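Local coordinates for protein phosphonopyruvate hydrolase (PDB 2HJP) that hydrolyses phosphonopyruvate to pyruvate and phosphate, cleaving its carbon-phosphorus bond with the help of a divalent metal ion such as magnesium, at residues T2-L7 with G103-V108; G37-S42 with I76-D81; G87-V92 with Q135-A140. One frame throughout, in Å; residues are numbered along the deposited sequence.

From the N terminus, helix 3-13 opens contact 1, which closes only when the chain reaches 103-108 at the start of strand 106-110. Contact 2 is nested inside that long loop: 37-42 and 76-81 pair the neighbouring parallel strands 38-41 and 78-81 of the eight-stranded barrel. Contact 3 starts at 87-92, still within the loop of contact 1, but ends beyond it at 135-140, so contacts 1 and 3 cross, whereas contacts 2 and 3 follow in series. Contacts 1 and 2 touch through neighbouring strands, with Val108 CG2 packed on Trp40 CZ3. Contact 3 lies apart, joining helices 89-102 and 131-144 outside the barrel wall.

Contact 1: residues T2-L7 with G103-V108; sequences TKNQAL and GASAIV
Asn4 and Ser105 meet where the N-terminal helix 3-13 lies against the start of strand 106-110 in the TIM barrel. The tight part of the contact is centred on Ser105, whose hydroxyl donates to Asn4 OD1, with OG and OD1 2.7 Å apart. The hydroxyl approaches in the plane of the amide, at a C=O...donor angle of 152°. Chi1 of Ser105 (-76°) sets OG beside its own backbone N and turns it to the helix, where it also lies 3.3 Å from Lys3 CB. Leu7, one turn after Lys3, supplies the apolar half: with CG anti to the backbone N (chi1 175°), its CD2 methyl comes within 3.8 Å of Ala106 CB and also packs on Ser105 CB. Val151 of the next strand touches both Leu7 and Ala106.

Toward the start of the helix the fit is looser and wetter. One water lies between Asn4 OD1 and, more weakly, Gly103 O; another bridges Ala104 O and, by a long weak bond, Asn4 ND2. The same ND2 also bonds to Asp147 OD2, so both ends of the amide are engaged and its rotation is fixed. The extended Lys3 chain carries NZ to Val74 O. Gly103, with positive phi, ends the preceding helix 89-102 in a Schellman motif. At the exposed end of 2-7, Thr2 and Gln5 form a capping box that secures the first helical turn: Gln5 N donates to Thr2 OG1 over 3.1 Å, and Thr2 N returns a bond to Gln5 OE1 over 2.7 Å.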
loop_
_atom_site.group_PDB
_atom_site.type_symbol
_atom_site.label_atom_id
_atom_site.label_comp_id
_atom_site.label_asym_id
_atom_site.label_seq_id
_atom_site.Cartn_x
_atom_site.Cartn_y
_atom_site.Cartn_z
ATOM N N THR A 2 -27.322 -5.586 -8.036
ATOM C CA THR A 2 -25.934 -5.331 -7.699
ATOM C C THR A 2 -25.308 -4.569 -8.892
ATOM O O THR A 2 -25.898 -4.472 -9.974
ATOM C CB THR A 2 -25.202 -6.603 -7.552
ATOM O OG1 THR A 2 -25.095 -7.205 -8.837
ATOM C CG2 THR A 2 -25.959 -7.526 -6.668
ATOM N N LYS A 3 -24.127 -3.991 -8.710
ATOM C CA LYS A 3 -23.512 -3.305 -9.862
ATOM C C LYS A 3 -23.253 -4.268 -11.012
ATOM O O LYS A 3 -23.423 -3.927 -12.164
ATOM C CB LYS A 3 -22.188 -2.648 -9.454
ATOM C CG LYS A 3 -22.329 -1.594 -8.361
ATOM C CD LYS A 3 -20.978 -1.272 -7.732
ATOM C CE LYS A 3 -21.021 0.140 -7.076
ATOM N NZ LYS A 3 -19.705 0.444 -6.392
ATOM N N ASN A 4 -22.840 -5.492 -10.714
ATOM C CA ASN A 4 -22.526 -6.437 -11.839
ATOM C C ASN A 4 -23.768 -6.736 -12.649
ATOM O O ASN A 4 -23.724 -6.836 -13.854
ATOM C CB ASN A 4 -21.958 -7.758 -11.325
ATOM C CG ASN A 4 -20.600 -7.581 -10.630
ATOM O OD1 ASN A 4 -19.993 -6.519 -10.698
ATOM N ND2 ASN A 4 -20.129 -8.649 -9.944
ATOM N N GLN A 5 -24.892 -6.871 -11.949
ATOM C CA GLN A 5 -26.166 -7.131 -12.616
ATOM C C GLN A 5 -26.529 -5.932 -13.467
ATOM O O GLN A 5 -26.965 -6.076 -14.611
ATOM C CB GLN A 5 -27.277 -7.359 -11.585
ATOM C CG GLN A 5 -27.122 -8.599 -10.790
ATOM C CD GLN A 5 -28.254 -8.739 -9.822
ATOM O OE1 GLN A 5 -28.586 -7.796 -9.069
ATOM N NE2 GLN A 5 -28.885 -9.914 -9.836
ATOM N N ALA A 6 -26.413 -4.743 -12.881
ATOM C CA ALA A 6 -26.679 -3.513 -13.631
ATOM C C ALA A 6 -25.882 -3.446 -14.958
ATOM O O ALA A 6 -26.407 -3.061 -15.954
ATOM C CB ALA A 6 -26.321 -2.261 -12.756
ATOM N N LEU A 7 -24.595 -3.789 -14.956
ATOM C CA LEU A 7 -23.811 -3.715 -16.179
ATOM C C LEU A 7 -24.271 -4.785 -17.153
ATOM O O LEU A 7 -24.431 -4.531 -18.366
ATOM C CB LEU A 7 -22.315 -3.865 -15.868
ATOM C CG LEU A 7 -21.373 -3.921 -17.070
ATOM C CD1 LEU A 7 -21.504 -2.640 -17.894
ATOM C CD2 LEU A 7 -19.927 -4.194 -16.581
ATOM N N GLY A 103 -14.325 -4.652 -6.184
ATOM C CA GLY A 103 -15.616 -4.097 -6.507
ATOM C C GLY A 103 -15.759 -3.685 -7.971
ATOM O O GLY A 103 -16.746 -3.048 -8.305
ATOM N N ALA A 104 -14.764 -3.963 -8.809
ATOM C CA ALA A 104 -14.917 -3.699 -10.264
ATOM C C ALA A 104 -16.010 -4.629 -10.862
ATOM O O ALA A 104 -16.167 -5.798 -10.418
ATOM C CB ALA A 104 -13.602 -3.947 -10.984
ATOM N N SER A 105 -16.770 -4.128 -11.824
ATOM C CA SER A 105 -17.829 -4.949 -12.421
ATOM C C SER A 105 -17.343 -5.600 -13.760
ATOM O O SER A 105 -17.995 -6.539 -14.285
ATOM C CB SER A 105 -19.098 -4.123 -12.647
ATOM O OG SER A 105 -19.807 -3.905 -11.409
ATOM N N ALA A 106 -16.172 -5.155 -14.238
ATOM C CA ALA A 106 -15.568 -5.661 -15.486
ATOM C C ALA A 106 -14.097 -5.344 -15.489
ATOM O O ALA A 106 -13.641 -4.444 -14.739
ATOM C CB ALA A 106 -16.199 -4.943 -16.687
ATOM N N ILE A 107 -13.370 -6.074 -16.344
ATOM C CA ILE A 107 -11.970 -5.809 -16.581
ATOM C C ILE A 107 -11.877 -5.839 -18.103
ATOM O O ILE A 107 -12.698 -6.445 -18.780
ATOM C CB ILE A 107 -11.006 -6.838 -15.965
ATOM C CG1 ILE A 107 -11.400 -8.307 -16.268
ATOM C CG2 ILE A 107 -11.016 -6.611 -14.470
ATOM C CD1 ILE A 107 -11.083 -8.776 -17.676
ATOM N N VAL A 108 -10.925 -5.070 -18.610
ATOM C CA VAL A 108 -10.574 -4.968 -20.033
ATOM C C VAL A 108 -9.091 -5.408 -20.039
ATOM O O VAL A 108 -8.244 -4.838 -19.348
ATOM C CB VAL A 108 -10.682 -3.528 -20.579
ATOM C CG1 VAL A 108 -10.094 -3.443 -22.085
ATOM C CG2 VAL A 108 -12.132 -3.125 -20.572
HETATM O O HOH W 1 -17.266 -7.355 -8.437
HETATM O O HOH W 2 -19.084 -5.264 -8.234
#

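Contact 2: residues G37-S42 with I76-D81; sequences GGIWGS and IPLIAD. With MG (magnesium ion), chain C; PPR (phosphonopyruvate), chain G.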
loop_
_atom_site.group_PDB
_atom_site.type_symbol
_atom_site.label_atom_id
_atom_site.label_comp_id
_atom_site.label_asym_id
_atom_site.label_seq_id
_atom_site.Cartn_x
_atom_site.Cartn_y
_atom_site.Cartn_z
ATOM N N GLY A 37 -23.034 6.210 -17.354
ATOM C CA GLY A 37 -23.461 4.878 -16.972
ATOM C C GLY A 37 -22.467 4.166 -16.068
ATOM O O GLY A 37 -22.861 3.452 -15.147
ATOM N N GLY A 38 -21.182 4.338 -16.339
ATOM C CA GLY A 38 -20.203 3.679 -15.499
ATOM C C GLY A 38 -18.877 4.464 -15.495
ATOM O O GLY A 38 -18.741 5.491 -16.211
ATOM N N ILE A 39 -17.940 4.009 -14.677
ATOM C CA ILE A 39 -16.625 4.599 -14.558
ATOM C C ILE A 39 -15.594 3.726 -15.306
ATOM O O ILE A 39 -15.689 2.492 -15.267
ATOM C CB ILE A 39 -16.205 4.692 -13.040
ATOM C CG1 ILE A 39 -17.262 5.487 -12.243
ATOM C CG2 ILE A 39 -14.779 5.296 -12.910
ATOM C CD1 ILE A 39 -17.467 6.965 -12.645
ATOM N N TRP A 40 -14.649 4.367 -16.008
ATOM C CA TRP A 40 -13.576 3.661 -16.711
ATOM C C TRP A 40 -12.319 3.886 -15.832
ATOM O O TRP A 40 -11.819 5.034 -15.708
ATOM C CB TRP A 40 -13.401 4.264 -18.123
ATOM C CG TRP A 40 -12.145 3.921 -18.855
ATOM C CD1 TRP A 40 -11.304 4.796 -19.477
ATOM C CD2 TRP A 40 -11.609 2.608 -19.120
ATOM N NE1 TRP A 40 -10.279 4.119 -20.114
ATOM C CE2 TRP A 40 -10.440 2.783 -19.904
ATOM C CE3 TRP A 40 -12.009 1.306 -18.772
ATOM C CZ2 TRP A 40 -9.663 1.700 -20.352
ATOM C CZ3 TRP A 40 -11.253 0.224 -19.207
ATOM C CH2 TRP A 40 -10.080 0.423 -19.992
ATOM N N GLY A 41 -11.825 2.803 -15.229
ATOM C CA GLY A 41 -10.648 2.891 -14.359
ATOM C C GLY A 41 -9.400 2.795 -15.211
ATOM O O GLY A 41 -8.634 1.867 -15.169
ATOM N N SER A 42 -9.235 3.828 -16.002
ATOM C CA SER A 42 -8.176 4.019 -16.966
ATOM C C SER A 42 -6.708 3.889 -16.480
ATOM O O SER A 42 -6.315 4.586 -15.575
ATOM C CB SER A 42 -8.345 5.444 -17.551
ATOM O OG SER A 42 -7.265 5.694 -18.451
ATOM N N ILE A 76 -22.358 3.341 -9.353
ATOM C CA ILE A 76 -22.513 2.829 -10.709
ATOM C C ILE A 76 -21.341 1.853 -11.010
ATOM O O ILE A 76 -20.335 1.903 -10.311
ATOM C CB ILE A 76 -22.563 3.999 -11.749
ATOM C CG1 ILE A 76 -21.297 4.862 -11.647
ATOM C CG2 ILE A 76 -23.864 4.810 -11.521
ATOM C CD1 ILE A 76 -21.123 5.707 -10.444
ATOM N N PRO A 77 -21.468 0.963 -12.021
ATOM C CA PRO A 77 -20.401 -0.004 -12.359
ATOM C C PRO A 77 -19.043 0.608 -12.722
ATOM O O PRO A 77 -18.959 1.641 -13.408
ATOM C CB PRO A 77 -20.959 -0.753 -13.582
ATOM C CG PRO A 77 -22.448 -0.634 -13.403
ATOM C CD PRO A 77 -22.631 0.790 -12.923
ATOM N N LEU A 78 -18.004 -0.088 -12.324
ATOM C CA LEU A 78 -16.627 0.321 -12.592
ATOM C C LEU A 78 -16.069 -0.749 -13.535
ATOM O O LEU A 78 -16.163 -1.958 -13.236
ATOM C CB LEU A 78 -15.801 0.296 -11.279
ATOM C CG LEU A 78 -14.287 0.384 -11.489
ATOM C CD1 LEU A 78 -13.945 1.676 -12.237
ATOM C CD2 LEU A 78 -13.580 0.324 -10.060
ATOM N N ILE A 79 -15.513 -0.300 -14.654
ATOM C CA ILE A 79 -14.882 -1.142 -15.635
ATOM C C ILE A 79 -13.400 -0.850 -15.387
ATOM O O ILE A 79 -12.951 0.297 -15.604
ATOM C CB ILE A 79 -15.239 -0.675 -17.042
ATOM C CG1 ILE A 79 -16.755 -0.699 -17.244
ATOM C CG2 ILE A 79 -14.462 -1.525 -18.071
ATOM C CD1 ILE A 79 -17.501 0.485 -16.643
ATOM N N ALA A 80 -12.646 -1.853 -14.923
ATOM C CA ALA A 80 -11.220 -1.655 -14.669
ATOM C C ALA A 80 -10.305 -2.088 -15.828
ATOM O O ALA A 80 -10.482 -3.175 -16.397
ATOM C CB ALA A 80 -10.826 -2.425 -13.376
ATOM N N ASP A 81 -9.313 -1.240 -16.141
ATOM C CA ASP A 81 -8.305 -1.511 -17.153
ATOM C C ASP A 81 -7.176 -2.394 -16.523
ATOM O O ASP A 81 -6.486 -1.945 -15.615
ATOM C CB ASP A 81 -7.708 -0.169 -17.602
ATOM C CG ASP A 81 -6.661 -0.300 -18.692
ATOM O OD1 ASP A 81 -6.305 -1.426 -19.119
ATOM O OD2 ASP A 81 -6.180 0.780 -19.122
HETATM MG MG MG C . -5.012 1.478 -20.692
HETATM C C1 PPR G . -6.691 3.689 -21.038
HETATM O O1 PPR G . -7.542 4.656 -20.875
HETATM O "O2'" PPR G . -5.817 3.406 -20.263
HETATM C C2 PPR G . -6.889 2.904 -22.300
HETATM C C3 PPR G . -7.347 3.346 -23.508
HETATM O O2 PPR G . -6.545 1.622 -22.171
HETATM P P PPR G . -5.909 4.056 -24.444
HETATM O O1P PPR G . -4.962 2.842 -24.658
HETATM O O2P PPR G . -5.313 5.170 -23.541
HETATM O O3P PPR G . -6.475 4.497 -25.711
HETATM O O HOH W 3 -4.727 -0.551 -21.240
HETATM O O HOH W 4 -3.323 1.480 -19.397
HETATM O O HOH W 5 -3.630 2.141 -22.127
#
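Trp40 reaches Ile79 and Asp81 with the six-membered part of its indole, CE3 lying 3.8 Å from Ile79 CG2 and CH2 3.4 Å from Asp81 CB. The ring and carboxylate planes are nearly parallel, 13° apart. With CG anti to the backbone N (chi1 165°), the indole reaches the mouth of the barrel, and its NE1 donates to O1 of phosphonopyruvate over 2.9 Å.

Beneath these side chains, strands 38-41 and 78-81 run parallel as neighbouring strands in the wall of the PEP mutase/isocitrate lyase TIM barrel. Ile39 N bonds to Pro77 O, Ile79 N to Ile39 O and Gly41 N to Ile79 O, each nearly straight; a weaker bond from Asp81 N to Gly41 O ends the series. Gly38 has no room for a side chain, because a beta carbon would collide with Pro77 O. On the face turned to helix 60-71, Ile39 CG2 packs on Leu78 CD1 at 3.8 Å.

At the C-terminal ends of the strands the site takes shape. Ser42 OG donates to the same O1 over 2.7 Å, so two donors grip this carboxylate oxygen, and Arg155, His186, Arg188 and Phe44 N hold phosphonopyruvate too. Asp81 OD2 binds magnesium at 2.1 Å and accepts from Gly43 N, while OD1 accepts from Asp83 N and has a metal-bound water beside it. Substrate O2 and O2' with three waters complete six-fold coordination, an arrangement that probably draws electron density from the ketoacid group and fixes the substrate for cleavage of its carbon-phosphorus bond.

Contact 3: residues G87-V92 with Q135-A140; sequences GNAVNV and QGKIAA
Lys137 carries the polar link between the two helices: its NZ donates to Gly87 O over 3.1 Å, meeting the carbonyl nearly end-on at a C=O...donor angle of 163°. A second bond from NZ goes to Thr84 O, so the ammonium group ties down two carbonyls of the loop before helix 89-102. CG, anti to the carbonyl carbon (chi1 -71°), lies 3.6 Å from Ala89 N; beyond it the bend at chi3 (75°) turns CE and NZ to Gly87 O.

The apolar contacts join Ala140 CB to Ala89 CB, 4.0 Å away, and to Val92 CG1. Methyls also rest on backbone carbonyls, Ala140 CB on Ala89 O and Val92 CG1 3.4 Å from Lys137 O. Val92 crosses the lysine at about a right angle, its CG2 near CE. With only a methyl on Ala89, its CA comes within 4.3 Å of Lys137 CA. A leucine in place of Lys137 would probably leave Gly87 O and Thr84 O without their shared donor and the loop freer to shift.

Capping comes from Asn88, whose OD1 accepts from Asn91 N over 3.2 Å and weakly from Val90 N; its ND2 donates to Lys116 O of a third subunit.

Helices 89-102 and 131-144 thus pack side by side over strand 106-110, where Met109 touches Val92 and Lys137, while Tyr288 of a second subunit covers Ala140.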
loop_
_atom_site.group_PDB
_atom_site.type_symbol
_atom_site.label_atom_id
_atom_site.label_comp_id
_atom_site.label_asym_id
_atom_site.label_seq_id
_atom_site.Cartn_x
_atom_site.Cartn_y
_atom_site.Cartn_z
ATOM N N GLY A 87 0.842 -10.186 -16.809
ATOM C CA GLY A 87 1.583 -11.430 -16.871
ATOM C C GLY A 87 0.884 -12.400 -17.795
ATOM O O GLY A 87 0.157 -11.966 -18.690
ATOM N N ASN A 88 1.082 -13.695 -17.598
ATOM C CA ASN A 88 0.459 -14.649 -18.486
ATOM C C ASN A 88 -0.872 -15.113 -17.871
ATOM O O ASN A 88 -1.331 -14.590 -16.872
ATOM C CB ASN A 88 1.397 -15.857 -18.703
ATOM C CG ASN A 88 1.769 -16.559 -17.395
ATOM O OD1 ASN A 88 1.066 -16.443 -16.362
ATOM N ND2 ASN A 88 2.886 -17.284 -17.424
ATOM N N ALA A 89 -1.462 -16.156 -18.437
ATOM C CA ALA A 89 -2.755 -16.654 -17.930
ATOM C C ALA A 89 -2.705 -17.018 -16.470
ATOM O O ALA A 89 -3.719 -16.925 -15.767
ATOM C CB ALA A 89 -3.258 -17.888 -18.777
ATOM N N VAL A 90 -1.547 -17.442 -15.973
ATOM C CA VAL A 90 -1.493 -17.788 -14.558
ATOM C C VAL A 90 -1.664 -16.490 -13.722
ATOM O O VAL A 90 -2.432 -16.484 -12.777
ATOM C CB VAL A 90 -0.189 -18.481 -14.211
ATOM C CG1 VAL A 90 -0.104 -18.706 -12.683
ATOM C CG2 VAL A 90 -0.093 -19.823 -14.968
ATOM N N ASN A 91 -0.981 -15.406 -14.092
ATOM C CA ASN A 91 -1.118 -14.142 -13.367
ATOM C C ASN A 91 -2.580 -13.713 -13.491
ATOM O O ASN A 91 -3.155 -13.295 -12.521
ATOM C CB ASN A 91 -0.207 -13.055 -13.977
ATOM C CG ASN A 91 1.242 -13.375 -13.794
ATOM O OD1 ASN A 91 1.774 -13.220 -12.679
ATOM N ND2 ASN A 91 1.895 -13.860 -14.834
ATOM N N VAL A 92 -3.173 -13.845 -14.683
ATOM C CA VAL A 92 -4.589 -13.474 -14.885
ATOM C C VAL A 92 -5.497 -14.143 -13.870
ATOM O O VAL A 92 -6.341 -13.518 -13.209
ATOM C CB VAL A 92 -5.062 -13.803 -16.321
ATOM C CG1 VAL A 92 -6.582 -13.579 -16.450
ATOM C CG2 VAL A 92 -4.318 -12.939 -17.308
ATOM N N GLN A 135 -6.458 -16.554 -25.936
ATOM C CA GLN A 135 -7.646 -17.334 -25.637
ATOM C C GLN A 135 -7.451 -17.949 -24.287
ATOM O O GLN A 135 -8.403 -17.958 -23.511
ATOM C CB GLN A 135 -7.881 -18.420 -26.680
ATOM C CG GLN A 135 -8.482 -17.893 -28.013
ATOM C CD GLN A 135 -8.850 -19.058 -28.935
ATOM O OE1 GLN A 135 -10.020 -19.248 -29.348
ATOM N NE2 GLN A 135 -7.847 -19.851 -29.251
ATOM N N GLY A 136 -6.238 -18.454 -23.994
ATOM C CA GLY A 136 -5.984 -19.022 -22.654
ATOM C C GLY A 136 -6.168 -17.978 -21.523
ATOM O O GLY A 136 -6.684 -18.251 -20.425
ATOM N N LYS A 137 -5.670 -16.775 -21.773
ATOM C CA LYS A 137 -5.802 -15.687 -20.787
ATOM C C LYS A 137 -7.262 -15.279 -20.498
ATOM O O LYS A 137 -7.672 -15.057 -19.359
ATOM C CB LYS A 137 -4.956 -14.515 -21.282
ATOM C CG LYS A 137 -3.441 -14.846 -21.155
ATOM C CD LYS A 137 -2.588 -13.808 -21.854
ATOM C CE LYS A 137 -2.529 -12.529 -21.037
ATOM N NZ LYS A 137 -1.362 -11.621 -21.423
ATOM N N ILE A 138 -8.050 -15.191 -21.537
ATOM C CA ILE A 138 -9.457 -14.839 -21.374
ATOM C C ILE A 138 -10.175 -15.989 -20.656
ATOM O O ILE A 138 -10.976 -15.750 -19.752
ATOM C CB ILE A 138 -10.082 -14.657 -22.790
ATOM C CG1 ILE A 138 -9.571 -13.328 -23.362
ATOM C CG2 ILE A 138 -11.635 -14.694 -22.738
ATOM C CD1 ILE A 138 -9.979 -12.026 -22.620
ATOM N N ALA A 139 -9.898 -17.244 -21.061
ATOM C CA ALA A 139 -10.543 -18.400 -20.400
ATOM C C ALA A 139 -10.137 -18.428 -18.911
ATOM O O ALA A 139 -10.960 -18.758 -18.045
ATOM C CB ALA A 139 -10.137 -19.736 -21.104
ATOM N N ALA A 140 -8.867 -18.099 -18.615
ATOM C CA ALA A 140 -8.415 -18.035 -17.196
ATOM C C ALA A 140 -9.211 -16.946 -16.438
ATOM O O ALA A 140 -9.553 -17.137 -15.248
ATOM C CB ALA A 140 -6.888 -17.714 -17.104
#